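Local atomic coordinates of VAPBC49 (Mycobacterium tuberculosis, PDB entry 5AF3), a protein that is possibly the antitoxin component of a type II toxin-antitoxin system, with VapC45 as its cognate toxin. Residues L115-A127 and V140-F153. Sequence-based numbering, arbitrary orientation.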
loop_
_atom_site.group_PDB
_atom_site.type_symbol
_atom_site.label_atom_id
_atom_site.label_comp_id
_atom_site.label_asym_id
_atom_site.label_seq_id
_atom_site.Cartn_x
_atom_site.Cartn_y
_atom_site.Cartn_z
ATOM N N LEU A 115 -21.702 1.459 15.895
ATOM C CA LEU A 115 -20.380 1.285 16.513
ATOM C C LEU A 115 -19.714 2.639 16.681
ATOM O O LEU A 115 -19.258 2.981 17.758
ATOM C CB LEU A 115 -19.475 0.370 15.680
ATOM C CG LEU A 115 -18.050 0.262 16.236
ATOM C CD1 LEU A 115 -18.028 -0.535 17.564
ATOM C CD2 LEU A 115 -17.095 -0.409 15.215
ATOM N N CYS A 116 -19.632 3.410 15.608
ATOM C CA CYS A 116 -18.836 4.624 15.675
ATOM C C CYS A 116 -19.417 5.643 16.672
ATOM O O CYS A 116 -18.649 6.291 17.414
ATOM C CB CYS A 116 -18.608 5.216 14.300
ATOM S SG CYS A 116 -17.415 6.488 14.386
ATOM N N THR A 117 -20.757 5.726 16.745
ATOM C CA THR A 117 -21.400 6.706 17.622
ATOM C C THR A 117 -21.548 6.231 19.095
ATOM O O THR A 117 -21.496 7.056 20.014
ATOM C CB THR A 117 -22.805 7.110 17.091
ATOM O OG1 THR A 117 -23.577 5.918 16.879
ATOM C CG2 THR A 117 -22.679 7.897 15.787
ATOM N N ASP A 118 -21.745 4.932 19.306
ATOM C CA ASP A 118 -22.034 4.389 20.651
ATOM C C ASP A 118 -20.942 3.565 21.296
ATOM O O ASP A 118 -21.009 3.309 22.516
ATOM C CB ASP A 118 -23.291 3.511 20.636
ATOM C CG ASP A 118 -24.509 4.221 20.071
ATOM O OD1 ASP A 118 -24.492 5.454 19.925
ATOM O OD2 ASP A 118 -25.478 3.503 19.761
ATOM N N GLY A 119 -19.995 3.085 20.474
ATOM C CA GLY A 119 -19.020 2.107 20.923
ATOM C C GLY A 119 -18.057 2.582 22.017
ATOM O O GLY A 119 -17.737 1.803 22.906
ATOM N N ALA A 120 -17.605 3.828 21.953
ATOM C CA ALA A 120 -16.551 4.304 22.884
ATOM C C ALA A 120 -17.112 4.249 24.308
ATOM O O ALA A 120 -16.464 3.722 25.203
ATOM C CB ALA A 120 -16.135 5.716 22.565
ATOM N N GLU A 121 -18.329 4.785 24.479
ATOM C CA GLU A 121 -18.994 4.805 25.796
ATOM C C GLU A 121 -19.262 3.398 26.299
ATOM O O GLU A 121 -18.979 3.102 27.465
ATOM C CB GLU A 121 -20.259 5.669 25.763
ATOM C CG GLU A 121 -20.973 5.779 27.096
ATOM C CD GLU A 121 -22.305 6.527 26.997
ATOM O OE1 GLU A 121 -22.565 7.191 25.957
ATOM O OE2 GLU A 121 -23.103 6.434 27.965
ATOM N N VAL A 122 -19.751 2.502 25.424
ATOM C CA VAL A 122 -19.942 1.097 25.804
ATOM C C VAL A 122 -18.618 0.445 26.281
ATOM O O VAL A 122 -18.546 -0.243 27.320
ATOM C CB VAL A 122 -20.603 0.271 24.607
ATOM C CG1 VAL A 122 -20.574 -1.190 24.876
ATOM C CG2 VAL A 122 -22.065 0.774 24.319
ATOM N N LEU A 123 -17.547 0.668 25.525
ATOM C CA LEU A 123 -16.277 0.058 25.892
ATOM C C LEU A 123 -15.699 0.613 27.184
ATOM O O LEU A 123 -15.105 -0.101 27.968
ATOM C CB LEU A 123 -15.277 0.262 24.753
ATOM C CG LEU A 123 -15.591 -0.665 23.569
ATOM C CD1 LEU A 123 -14.810 -0.070 22.362
ATOM C CD2 LEU A 123 -15.264 -2.122 23.815
ATOM N N TRP A 124 -15.832 1.911 27.355
ATOM C CA TRP A 124 -15.398 2.550 28.592
ATOM C C TRP A 124 -15.996 1.829 29.831
ATOM O O TRP A 124 -15.256 1.425 30.741
ATOM C CB TRP A 124 -15.748 4.028 28.549
ATOM C CG TRP A 124 -15.557 4.673 29.839
ATOM C CD1 TRP A 124 -14.388 4.786 30.530
ATOM C CD2 TRP A 124 -16.569 5.287 30.643
ATOM N NE1 TRP A 124 -14.606 5.450 31.717
ATOM C CE2 TRP A 124 -15.938 5.762 31.814
ATOM C CE3 TRP A 124 -17.956 5.478 30.487
ATOM C CZ2 TRP A 124 -16.637 6.434 32.820
ATOM C CZ3 TRP A 124 -18.651 6.142 31.488
ATOM C CH2 TRP A 124 -17.984 6.614 32.641
ATOM N N ARG A 125 -17.317 1.656 29.813
ATOM C CA ARG A 125 -18.077 0.956 30.864
ATOM C C ARG A 125 -17.508 -0.434 31.176
ATOM O O ARG A 125 -17.401 -0.826 32.350
ATOM C CB ARG A 125 -19.552 0.823 30.455
ATOM C CG ARG A 125 -20.319 2.123 30.412
ATOM C CD ARG A 125 -21.853 1.898 30.353
ATOM N NE ARG A 125 -22.468 2.294 29.066
ATOM C CZ ARG A 125 -23.081 1.466 28.215
ATOM N NH1 ARG A 125 -23.174 0.148 28.464
ATOM N NH2 ARG A 125 -23.604 1.966 27.093
ATOM N N PHE A 126 -17.128 -1.174 30.125
ATOM C CA PHE A 126 -16.515 -2.483 30.271
ATOM C C PHE A 126 -15.156 -2.397 30.997
ATOM O O PHE A 126 -14.888 -3.142 31.920
ATOM C CB PHE A 126 -16.342 -3.093 28.865
ATOM C CG PHE A 126 -15.810 -4.466 28.855
ATOM C CD1 PHE A 126 -16.518 -5.507 29.455
ATOM C CD2 PHE A 126 -14.606 -4.761 28.195
ATOM C CE1 PHE A 126 -16.042 -6.768 29.450
ATOM C CE2 PHE A 126 -14.128 -6.028 28.188
ATOM C CZ PHE A 126 -14.849 -7.051 28.808
ATOM N N ALA A 127 -14.304 -1.476 30.576
ATOM C CA ALA A 127 -12.944 -1.407 31.113
ATOM C C ALA A 127 -12.969 -0.912 32.567
ATOM O O ALA A 127 -12.112 -1.296 33.347
ATOM C CB ALA A 127 -12.102 -0.487 30.264
ATOM N N VAL A 140 -9.199 -1.375 25.723
ATOM C CA VAL A 140 -10.053 -0.197 25.656
ATOM C C VAL A 140 -9.221 1.113 25.622
ATOM O O VAL A 140 -9.588 2.066 24.923
ATOM C CB VAL A 140 -11.102 -0.196 26.789
ATOM C CG1 VAL A 140 -11.849 1.117 26.863
ATOM C CG2 VAL A 140 -12.044 -1.358 26.590
ATOM N N ARG A 141 -8.119 1.149 26.388
ATOM C CA ARG A 141 -7.194 2.288 26.344
ATOM C C ARG A 141 -6.549 2.474 24.978
ATOM O O ARG A 141 -6.211 3.602 24.605
ATOM C CB ARG A 141 -6.118 2.172 27.440
ATOM C CG ARG A 141 -6.629 2.724 28.789
ATOM C CD ARG A 141 -5.902 2.158 30.016
ATOM N NE ARG A 141 -4.450 1.965 29.845
ATOM C CZ ARG A 141 -3.616 1.569 30.817
ATOM N NH1 ARG A 141 -4.069 1.309 32.044
ATOM N NH2 ARG A 141 -2.313 1.423 30.563
ATOM N N GLY A 142 -6.429 1.390 24.232
ATOM C CA GLY A 142 -5.897 1.453 22.863
ATOM C C GLY A 142 -6.878 2.135 21.905
ATOM O O GLY A 142 -6.477 2.701 20.880
ATOM N N LEU A 143 -8.170 2.077 22.240
ATOM C CA LEU A 143 -9.234 2.570 21.366
ATOM C C LEU A 143 -9.775 3.961 21.631
ATOM O O LEU A 143 -10.192 4.657 20.688
ATOM C CB LEU A 143 -10.417 1.549 21.404
ATOM C CG LEU A 143 -10.117 0.187 20.808
ATOM C CD1 LEU A 143 -11.221 -0.819 21.130
ATOM C CD2 LEU A 143 -9.944 0.346 19.292
ATOM N N ILE A 144 -9.788 4.399 22.898
ATOM C CA ILE A 144 -10.568 5.571 23.255
ATOM C C ILE A 144 -9.746 6.597 24.037
ATOM O O ILE A 144 -8.717 6.246 24.644
ATOM C CB ILE A 144 -11.871 5.194 24.038
ATOM C CG1 ILE A 144 -11.555 4.732 25.451
ATOM C CG2 ILE A 144 -12.697 4.140 23.275
ATOM C CD1 ILE A 144 -12.794 4.430 26.314
ATOM N N VAL A 145 -10.170 7.851 23.967
ATOM C CA VAL A 145 -9.512 8.941 24.702
ATOM C C VAL A 145 -10.567 9.906 25.168
ATOM O O VAL A 145 -11.650 9.954 24.557
ATOM C CB VAL A 145 -8.484 9.699 23.831
ATOM C CG1 VAL A 145 -7.277 8.828 23.604
ATOM C CG2 VAL A 145 -9.095 10.132 22.515
ATOM N N PRO A 146 -10.274 10.658 26.260
ATOM C CA PRO A 146 -11.130 11.793 26.673
ATOM C C PRO A 146 -11.170 12.913 25.635
ATOM O O PRO A 146 -10.138 13.299 25.081
ATOM C CB PRO A 146 -10.461 12.304 27.952
ATOM C CG PRO A 146 -9.573 11.206 28.424
ATOM C CD PRO A 146 -9.147 10.438 27.196
ATOM N N ARG A 147 -12.357 13.412 25.356
ATOM C CA ARG A 147 -12.518 14.617 24.566
ATOM C C ARG A 147 -13.673 15.415 25.155
ATOM O O ARG A 147 -14.778 14.890 25.284
ATOM C CB ARG A 147 -12.798 14.276 23.108
ATOM C CG ARG A 147 -12.617 15.444 22.173
ATOM C CD ARG A 147 -13.327 15.214 20.858
ATOM N NE ARG A 147 -13.956 16.446 20.391
ATOM C CZ ARG A 147 -13.319 17.440 19.774
ATOM N NH1 ARG A 147 -12.012 17.356 19.525
ATOM N NH2 ARG A 147 -13.996 18.521 19.399
ATOM N N SER A 148 -13.409 16.671 25.530
ATOM C CA SER A 148 -14.441 17.551 26.120
ATOM C C SER A 148 -15.225 16.855 27.252
ATOM O O SER A 148 -16.462 16.880 27.284
ATOM C CB SER A 148 -15.407 18.076 25.040
ATOM O OG SER A 148 -14.719 18.585 23.903
ATOM N N GLY A 149 -14.492 16.209 28.156
ATOM C CA GLY A 149 -15.076 15.575 29.332
ATOM C C GLY A 149 -15.770 14.235 29.139
ATOM O O GLY A 149 -16.419 13.748 30.058
ATOM N N GLN A 150 -15.632 13.632 27.959
ATOM C CA GLN A 150 -16.187 12.292 27.712
ATOM C C GLN A 150 -15.221 11.449 26.878
ATOM O O GLN A 150 -14.354 11.994 26.192
ATOM C CB GLN A 150 -17.543 12.379 27.013
ATOM C CG GLN A 150 -17.482 12.957 25.609
ATOM C CD GLN A 150 -18.764 12.752 24.822
ATOM O OE1 GLN A 150 -19.770 12.301 25.363
ATOM N NE2 GLN A 150 -18.729 13.079 23.529
ATOM N N TYR A 151 -15.382 10.131 26.934
ATOM C CA TYR A 151 -14.531 9.233 26.145
ATOM C C TYR A 151 -15.080 9.061 24.743
ATOM O O TYR A 151 -16.275 8.905 24.557
ATOM C CB TYR A 151 -14.366 7.872 26.823
ATOM C CG TYR A 151 -13.561 7.978 28.091
ATOM C CD1 TYR A 151 -12.172 8.087 28.060
ATOM C CD2 TYR A 151 -14.203 8.033 29.322
ATOM C CE1 TYR A 151 -11.442 8.196 29.228
ATOM C CE2 TYR A 151 -13.493 8.140 30.487
ATOM C CZ TYR A 151 -12.115 8.230 30.450
ATOM O OH TYR A 151 -11.433 8.342 31.661
ATOM N N VAL A 152 -14.188 9.083 23.760
ATOM C CA VAL A 152 -14.557 8.934 22.356
ATOM C C VAL A 152 -13.497 8.045 21.683
ATOM O O VAL A 152 -12.386 7.908 22.203
ATOM C CB VAL A 152 -14.583 10.305 21.605
ATOM C CG1 VAL A 152 -15.610 11.265 22.206
ATOM C CG2 VAL A 152 -13.174 10.946 21.577
ATOM N N PHE A 153 -13.804 7.508 20.513
ATOM C CA PHE A 153 -12.769 6.788 19.763
ATOM C C PHE A 153 -11.665 7.743 19.308
ATOM O O PHE A 153 -11.938 8.875 18.929
ATOM C CB PHE A 153 -13.344 6.127 18.518
ATOM C CG PHE A 153 -14.041 4.831 18.780
ATOM C CD1 PHE A 153 -13.351 3.720 19.274
ATOM C CD2 PHE A 153 -15.417 4.708 18.475
ATOM C CE1 PHE A 153 -14.006 2.493 19.492
ATOM C CE2 PHE A 153 -16.081 3.483 18.664
ATOM C CZ PHE A 153 -15.406 2.379 19.177
#
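Phe153, Val140 and Ala120 bury the most surface where helix 115-127 packs on a two-stranded antiparallel hairpin, 144-147 and 150-153, and on the end of the helix before it. The hairpin turns through a type I' beta turn from Arg147 to Gln150. Phe153 suits the first turns of the helix: Ala120 CB lies over one face of its ring, while the carbonyl oxygen of Leu115, and more distantly that of Cys116, faces the ring edge, probably drawn by the weakly positive C-H groups there. Leu161 of helix 155-161 also packs on the Phe153 side chain. Ala120 is small enough to let the strand come close, its CB 3.6 Å from Val152 CA. Farther along, the branched Val140 sets CG1 and CG2 each 3.6 Å from Leu123 O, and its CB touches the methyl of Ala127. Leu123 CD1 touches both Leu143 CD1 and Phe153 CE1, and Leu101 of helix 95-105 also packs on Leu123. One turn on from Ala120, Trp124 forms an offset stack on Tyr151. The planes of its five-membered ring and the tyrosine ring meet at 27°, and Trp124 NE1 lies 3.2 Å from Tyr151 CE2.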